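Local coordinates for uncharacterized protein conserved in bacteria (Streptococcus suis, PDB 4FZ4) that is a surface antigen fragment that probably binds glycosaminoglycans and so mediates attachment of the bacterium to host cells, at residues E105-L110 / A137-I141; Q38-W42 / V82-R87. All blocks are in the same frame, centred on the assembly; numbering follows the deposited sequence.

In the fold
Both contacts join antiparallel helices of a single all-helical chain, but at different depths. Contact 2, whose centre lies about 6 Å from the centre of the chain, ties helix 36-55 to helix 66-95; contact 1, whose centre lies about 14 Å from that point, joins helix 100-110 to helix 123-152. No helix is common to the two, yet they touch: Met138 CE lies 3.6 Å from Tyr85 O, and Leu110 packs on Tyr85 and Ile86. Each pairs a glutamate with an arginine. In contact 1 the salt bridge spans the two helices at the outer edge of an apolar seam, whereas in contact 2 it stays within helix 66-95 and its buried glutamate stacks on a tryptophan.

Contact 1: residues E105-L110 / A137-I141; sequences EYNAHL and AMGRI
Glu105 and Arg140 meet in a side-on salt bridge across helices 100-110 and 123-152, whose short segments run antiparallel at 167° with their axes 9.9 Å apart. Arg140 NE donates to Glu105 OE2 at 2.7 Å, and Arg140 NH2 donates to Glu105 OE1 at 3.0 Å. Each oxygen is met on its syn side and lies close to the guanidinium plane, although that plane is turned 34° from the carboxylate. A further bond from Arg140 NE to Glu105 OE1 is weak. The Glu105 chain bends at chi2 (-81°), which carries its carboxylate over to the arginine while Glu105 CB stays 3.5 Å from Ile141 CG1.

His109 lies beside the salt bridge. Its ring stands steeply to the guanidinium, with His109 CD2 3.3 Å from Arg140 NH2. The ring nitrogen ND1 is hydrogen-bonded to Glu133, one turn before Ala137 on helix 123-152, and the backbone oxygen of His109 is bonded to Tyr129.

Beneath these groups the seam is apolar. Ala137 CB sits against His109 CB at 3.5 Å. Leu110 and Ile141 meet tip to tip, Leu110 CD1 lying 3.9 Å from Ile141 CD1. Met138 crosses Leu110 at about a right angle and continues onto Tyr85 and Val89 of helix 66-95.

This is side-by-side packing of two antiparallel helices in an all-alpha bundle, and its chemistry is layered: buried aliphatic groups fill the interface, while both carboxylate oxygens of Glu105 are paired at its more exposed margin. The neighbouring arginine would be expected to stabilise the ionised form of that glutamate.

Contact 2: residues Q38-W42 / V82-R87; sequences QKALW and VENYIR
Trp42 lies beneath the side chain of Glu83, which crosses one face of the indole. Glu83 CG stands 3.6 Å from the centroid of the five-membered ring of Trp42 and only 5° off its normal, a CH-pi contact. Farther along, the carboxylate lies nearly parallel to the ring, and Glu83 OE2 comes to 3.3 Å from Trp42 CD1. Two torsions explain this course: Glu83 CG is anti to the backbone N (chi1 164°), and a bend at chi2 lays the carboxylate flat over the pyrrole portion.

Alongside the tryptophan, the Gln38 side chain meets Ile86 from the opposite direction, with Ile86 CD1 3.5 Å from Gln38 CD.

The next shell holds the carboxylate in place. Arg87, one turn on, directs two nitrogens at a single oxygen: Arg87 NE reaches Glu83 OE2 at 2.7 Å, approaching from above the carboxylate plane, and Arg87 NH2 reaches the same OE2 at 2.9 Å on its anti lone pair. The guanidinium is steep to the indole, with Arg87 NH2 3.6 Å from Trp42 NE1. The other oxygen, Glu83 OE1, is hydrogen-bonded to Tyr29, and Arg87 NH1 to the backbone oxygen of Val26, so the loop that follows helix 3-23 is bound to both charged side chains. Leu20 and Leu23 of that helix also touch Trp42.

With segment axes 11.0 Å apart and antiparallel at 152°, helices 36-55 and 66-95 pack as neighbours in an all-alpha helical bundle, here within the glycosaminoglycan-binding domain of the antigen.

Contact 1: residues E105-L110 / A137-I141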
loop_
_atom_site.group_PDB
_atom_site.type_symbol
_atom_site.label_atom_id
_atom_site.label_comp_id
_atom_site.label_asym_id
_atom_site.label_seq_id
_atom_site.Cartn_x
_atom_site.Cartn_y
_atom_site.Cartn_z
ATOM N N GLU A 105 9.246 13.881 -6.056
ATOM C CA GLU A 105 8.804 13.270 -4.806
ATOM C C GLU A 105 8.613 11.778 -5.067
ATOM O O GLU A 105 9.097 10.931 -4.320
ATOM C CB GLU A 105 7.487 13.901 -4.332
ATOM C CG GLU A 105 7.584 15.379 -3.949
ATOM C CD GLU A 105 8.130 15.610 -2.553
ATOM O OE1 GLU A 105 8.668 14.659 -1.949
ATOM O OE2 GLU A 105 8.029 16.754 -2.059
ATOM N N TYR A 106 7.925 11.470 -6.155
ATOM C CA TYR A 106 7.669 10.089 -6.535
ATOM C C TYR A 106 8.958 9.268 -6.646
ATOM O O TYR A 106 9.107 8.240 -5.988
ATOM C CB TYR A 106 6.930 10.060 -7.872
ATOM C CG TYR A 106 6.801 8.674 -8.450
ATOM C CD1 TYR A 106 6.086 7.685 -7.779
ATOM C CD2 TYR A 106 7.420 8.337 -9.652
ATOM C CE1 TYR A 106 5.995 6.399 -8.283
ATOM C CE2 TYR A 106 7.334 7.045 -10.167
ATOM C CZ TYR A 106 6.624 6.085 -9.477
ATOM O OH TYR A 106 6.550 4.801 -9.965
ATOM N N ASN A 107 9.886 9.731 -7.479
ATOM C CA ASN A 107 11.149 9.030 -7.692
ATOM C C ASN A 107 11.980 8.877 -6.434
ATOM O O ASN A 107 12.575 7.831 -6.195
ATOM C CB ASN A 107 11.985 9.746 -8.753
ATOM C CG ASN A 107 11.436 9.553 -10.152
ATOM O OD1 ASN A 107 11.884 10.196 -11.097
ATOM N ND2 ASN A 107 10.466 8.661 -10.292
ATOM N N ALA A 108 12.014 9.924 -5.625
ATOM C CA ALA A 108 12.796 9.902 -4.401
ATOM C C ALA A 108 12.185 9.116 -3.242
ATOM O O ALA A 108 12.906 8.475 -2.493
ATOM C CB ALA A 108 13.059 11.335 -3.948
ATOM N N HIS A 109 10.861 9.139 -3.106
ATOM C CA HIS A 109 10.235 8.500 -1.955
ATOM C C HIS A 109 9.205 7.396 -2.136
ATOM O O HIS A 109 8.942 6.660 -1.189
ATOM C CB HIS A 109 9.598 9.582 -1.082
ATOM C CG HIS A 109 10.529 10.692 -0.707
ATOM N ND1 HIS A 109 11.636 10.499 0.093
ATOM C CD2 HIS A 109 10.498 12.016 -0.993
ATOM C CE1 HIS A 109 12.244 11.658 0.285
ATOM N NE2 HIS A 109 11.572 12.594 -0.364
ATOM N N LEU A 110 8.614 7.266 -3.318
ATOM C CA LEU A 110 7.588 6.247 -3.494
ATOM C C LEU A 110 7.883 5.184 -4.530
ATOM O O LEU A 110 7.562 4.015 -4.321
ATOM C CB LEU A 110 6.244 6.918 -3.812
ATOM C CG LEU A 110 5.790 7.964 -2.780
ATOM C CD1 LEU A 110 4.868 8.986 -3.428
ATOM C CD2 LEU A 110 5.126 7.273 -1.608
ATOM N N ALA A 137 5.784 12.231 1.557
ATOM C CA ALA A 137 5.911 12.570 0.143
ATOM C C ALA A 137 4.553 12.637 -0.544
ATOM O O ALA A 137 4.345 13.441 -1.454
ATOM C CB ALA A 137 6.811 11.559 -0.551
ATOM N N MET A 138 3.632 11.789 -0.107
ATOM C CA MET A 138 2.297 11.769 -0.677
ATOM C C MET A 138 1.613 13.096 -0.338
ATOM O O MET A 138 0.918 13.688 -1.169
ATOM C CB MET A 138 1.508 10.605 -0.086
ATOM C CG MET A 138 0.387 10.122 -0.970
ATOM S SD MET A 138 0.999 9.626 -2.589
ATOM C CE MET A 138 -0.435 9.940 -3.551
ATOM N N GLY A 139 1.824 13.561 0.892
ATOM C CA GLY A 139 1.238 14.818 1.317
ATOM C C GLY A 139 1.771 15.994 0.519
ATOM O O GLY A 139 1.017 16.857 0.070
ATOM N N ARG A 140 3.081 16.035 0.328
ATOM C CA ARG A 140 3.682 17.125 -0.421
ATOM C C ARG A 140 3.185 17.089 -1.860
ATOM O O ARG A 140 2.861 18.117 -2.445
ATOM C CB ARG A 140 5.208 17.025 -0.360
ATOM C CG ARG A 140 5.762 17.248 1.062
ATOM C CD ARG A 140 7.281 17.470 1.051
ATOM N NE ARG A 140 8.004 16.271 0.631
ATOM C CZ ARG A 140 8.375 15.289 1.454
ATOM N NH1 ARG A 140 8.103 15.363 2.750
ATOM N NH2 ARG A 140 8.998 14.220 0.972
ATOM N N ILE A 141 3.109 15.896 -2.428
ATOM C CA ILE A 141 2.623 15.768 -3.789
ATOM C C ILE A 141 1.220 16.377 -3.875
ATOM O O ILE A 141 0.901 17.098 -4.823
ATOM C CB ILE A 141 2.589 14.286 -4.216
ATOM C CG1 ILE A 141 4.008 13.814 -4.512
ATOM C CG2 ILE A 141 1.678 14.097 -5.419
ATOM C CD1 ILE A 141 4.081 12.424 -5.117
#

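Contact 2: residues Q38-W42 / V82-R87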
loop_
_atom_site.group_PDB
_atom_site.type_symbol
_atom_site.label_atom_id
_atom_site.label_comp_id
_atom_site.label_asym_id
_atom_site.label_seq_id
_atom_site.Cartn_x
_atom_site.Cartn_y
_atom_site.Cartn_z
ATOM N N GLN A 38 6.316 -2.428 -9.443
ATOM C CA GLN A 38 5.286 -2.341 -8.403
ATOM C C GLN A 38 4.106 -3.246 -8.755
ATOM O O GLN A 38 3.520 -3.884 -7.884
ATOM C CB GLN A 38 4.793 -0.894 -8.255
ATOM C CG GLN A 38 3.499 -0.747 -7.438
ATOM C CD GLN A 38 3.653 -1.142 -5.976
ATOM O OE1 GLN A 38 2.668 -1.229 -5.232
ATOM N NE2 GLN A 38 4.886 -1.382 -5.557
ATOM N N LYS A 39 3.768 -3.299 -10.042
ATOM C CA LYS A 39 2.663 -4.123 -10.520
ATOM C C LYS A 39 2.848 -5.586 -10.113
ATOM O O LYS A 39 1.973 -6.178 -9.480
ATOM C CB LYS A 39 2.561 -4.017 -12.045
ATOM C CG LYS A 39 1.418 -4.805 -12.650
ATOM C CD LYS A 39 1.465 -4.766 -14.166
ATOM C CE LYS A 39 0.403 -5.674 -14.761
ATOM N NZ LYS A 39 0.544 -7.084 -14.285
ATOM N N ALA A 40 3.993 -6.162 -10.470
ATOM C CA ALA A 40 4.279 -7.555 -10.137
ATOM C C ALA A 40 4.483 -7.720 -8.644
ATOM O O ALA A 40 4.193 -8.778 -8.079
ATOM C CB ALA A 40 5.516 -8.037 -10.888
ATOM N N LEU A 41 4.991 -6.677 -7.996
ATOM C CA LEU A 41 5.215 -6.738 -6.554
ATOM C C LEU A 41 3.856 -6.781 -5.854
ATOM O O LEU A 41 3.597 -7.645 -5.016
ATOM C CB LEU A 41 6.016 -5.519 -6.092
ATOM C CG LEU A 41 6.617 -5.633 -4.696
ATOM C CD1 LEU A 41 7.494 -6.879 -4.637
ATOM C CD2 LEU A 41 7.424 -4.376 -4.374
ATOM N N TRP A 42 2.981 -5.851 -6.218
ATOM C CA TRP A 42 1.649 -5.810 -5.636
ATOM C C TRP A 42 0.913 -7.132 -5.889
ATOM O O TRP A 42 0.227 -7.655 -5.010
ATOM C CB TRP A 42 0.844 -4.649 -6.232
ATOM C CG TRP A 42 -0.602 -4.714 -5.857
ATOM C CD1 TRP A 42 -1.669 -4.757 -6.708
ATOM C CD2 TRP A 42 -1.139 -4.806 -4.531
ATOM N NE1 TRP A 42 -2.836 -4.875 -5.994
ATOM C CE2 TRP A 42 -2.541 -4.909 -4.656
ATOM C CE3 TRP A 42 -0.570 -4.813 -3.252
ATOM C CZ2 TRP A 42 -3.390 -5.019 -3.549
ATOM C CZ3 TRP A 42 -1.412 -4.920 -2.145
ATOM C CH2 TRP A 42 -2.811 -5.024 -2.304
ATOM N N VAL A 82 0.779 1.394 -0.056
ATOM C CA VAL A 82 1.749 1.689 -1.102
ATOM C C VAL A 82 1.123 1.569 -2.492
ATOM O O VAL A 82 1.247 2.478 -3.313
ATOM C CB VAL A 82 2.999 0.770 -0.971
ATOM C CG1 VAL A 82 3.941 0.965 -2.158
ATOM C CG2 VAL A 82 3.739 1.109 0.317
ATOM N N GLU A 83 0.451 0.454 -2.753
ATOM C CA GLU A 83 -0.205 0.245 -4.040
ATOM C C GLU A 83 -1.176 1.399 -4.265
ATOM O O GLU A 83 -1.351 1.882 -5.383
ATOM C CB GLU A 83 -0.965 -1.084 -4.012
ATOM C CG GLU A 83 -1.978 -1.259 -5.119
ATOM C CD GLU A 83 -1.356 -1.356 -6.507
ATOM O OE1 GLU A 83 -0.121 -1.179 -6.634
ATOM O OE2 GLU A 83 -2.109 -1.609 -7.474
ATOM N N ASN A 84 -1.803 1.847 -3.184
ATOM C CA ASN A 84 -2.771 2.935 -3.250
ATOM C C ASN A 84 -2.068 4.255 -3.602
ATOM O O ASN A 84 -2.464 4.948 -4.537
ATOM C CB ASN A 84 -3.484 3.054 -1.895
ATOM C CG ASN A 84 -4.716 3.925 -1.959
ATOM O OD1 ASN A 84 -4.706 4.984 -2.580
ATOM N ND2 ASN A 84 -5.790 3.484 -1.311
ATOM N N TYR A 85 -1.044 4.613 -2.826
ATOM C CA TYR A 85 -0.276 5.822 -3.096
ATOM C C TYR A 85 0.213 5.843 -4.537
ATOM O O TYR A 85 0.078 6.849 -5.232
ATOM C CB TYR A 85 0.945 5.901 -2.178
ATOM C CG TYR A 85 0.619 6.172 -0.731
ATOM C CD1 TYR A 85 -0.654 6.619 -0.356
ATOM C CD2 TYR A 85 1.599 6.048 0.262
ATOM C CE1 TYR A 85 -0.945 6.941 0.952
ATOM C CE2 TYR A 85 1.314 6.376 1.587
ATOM C CZ TYR A 85 0.037 6.826 1.920
ATOM O OH TYR A 85 -0.252 7.213 3.212
ATOM N N ILE A 86 0.780 4.731 -4.990
ATOM C CA ILE A 86 1.295 4.690 -6.347
ATOM C C ILE A 86 0.196 4.820 -7.408
ATOM O O ILE A 86 0.396 5.494 -8.426
ATOM C CB ILE A 86 2.156 3.426 -6.575
ATOM C CG1 ILE A 86 3.391 3.499 -5.667
ATOM C CG2 ILE A 86 2.643 3.365 -8.032
ATOM C CD1 ILE A 86 4.312 2.301 -5.780
ATOM N N ARG A 87 -0.960 4.197 -7.178
ATOM C CA ARG A 87 -2.051 4.330 -8.130
ATOM C C ARG A 87 -2.445 5.792 -8.230
ATOM O O ARG A 87 -2.776 6.268 -9.311
ATOM C CB ARG A 87 -3.277 3.510 -7.712
ATOM C CG ARG A 87 -3.203 2.045 -8.129
ATOM C CD ARG A 87 -4.515 1.316 -7.893
ATOM N NE ARG A 87 -4.285 -0.114 -7.719
ATOM C CZ ARG A 87 -5.243 -1.022 -7.574
ATOM N NH1 ARG A 87 -6.519 -0.655 -7.587
ATOM N NH2 ARG A 87 -4.923 -2.297 -7.395
#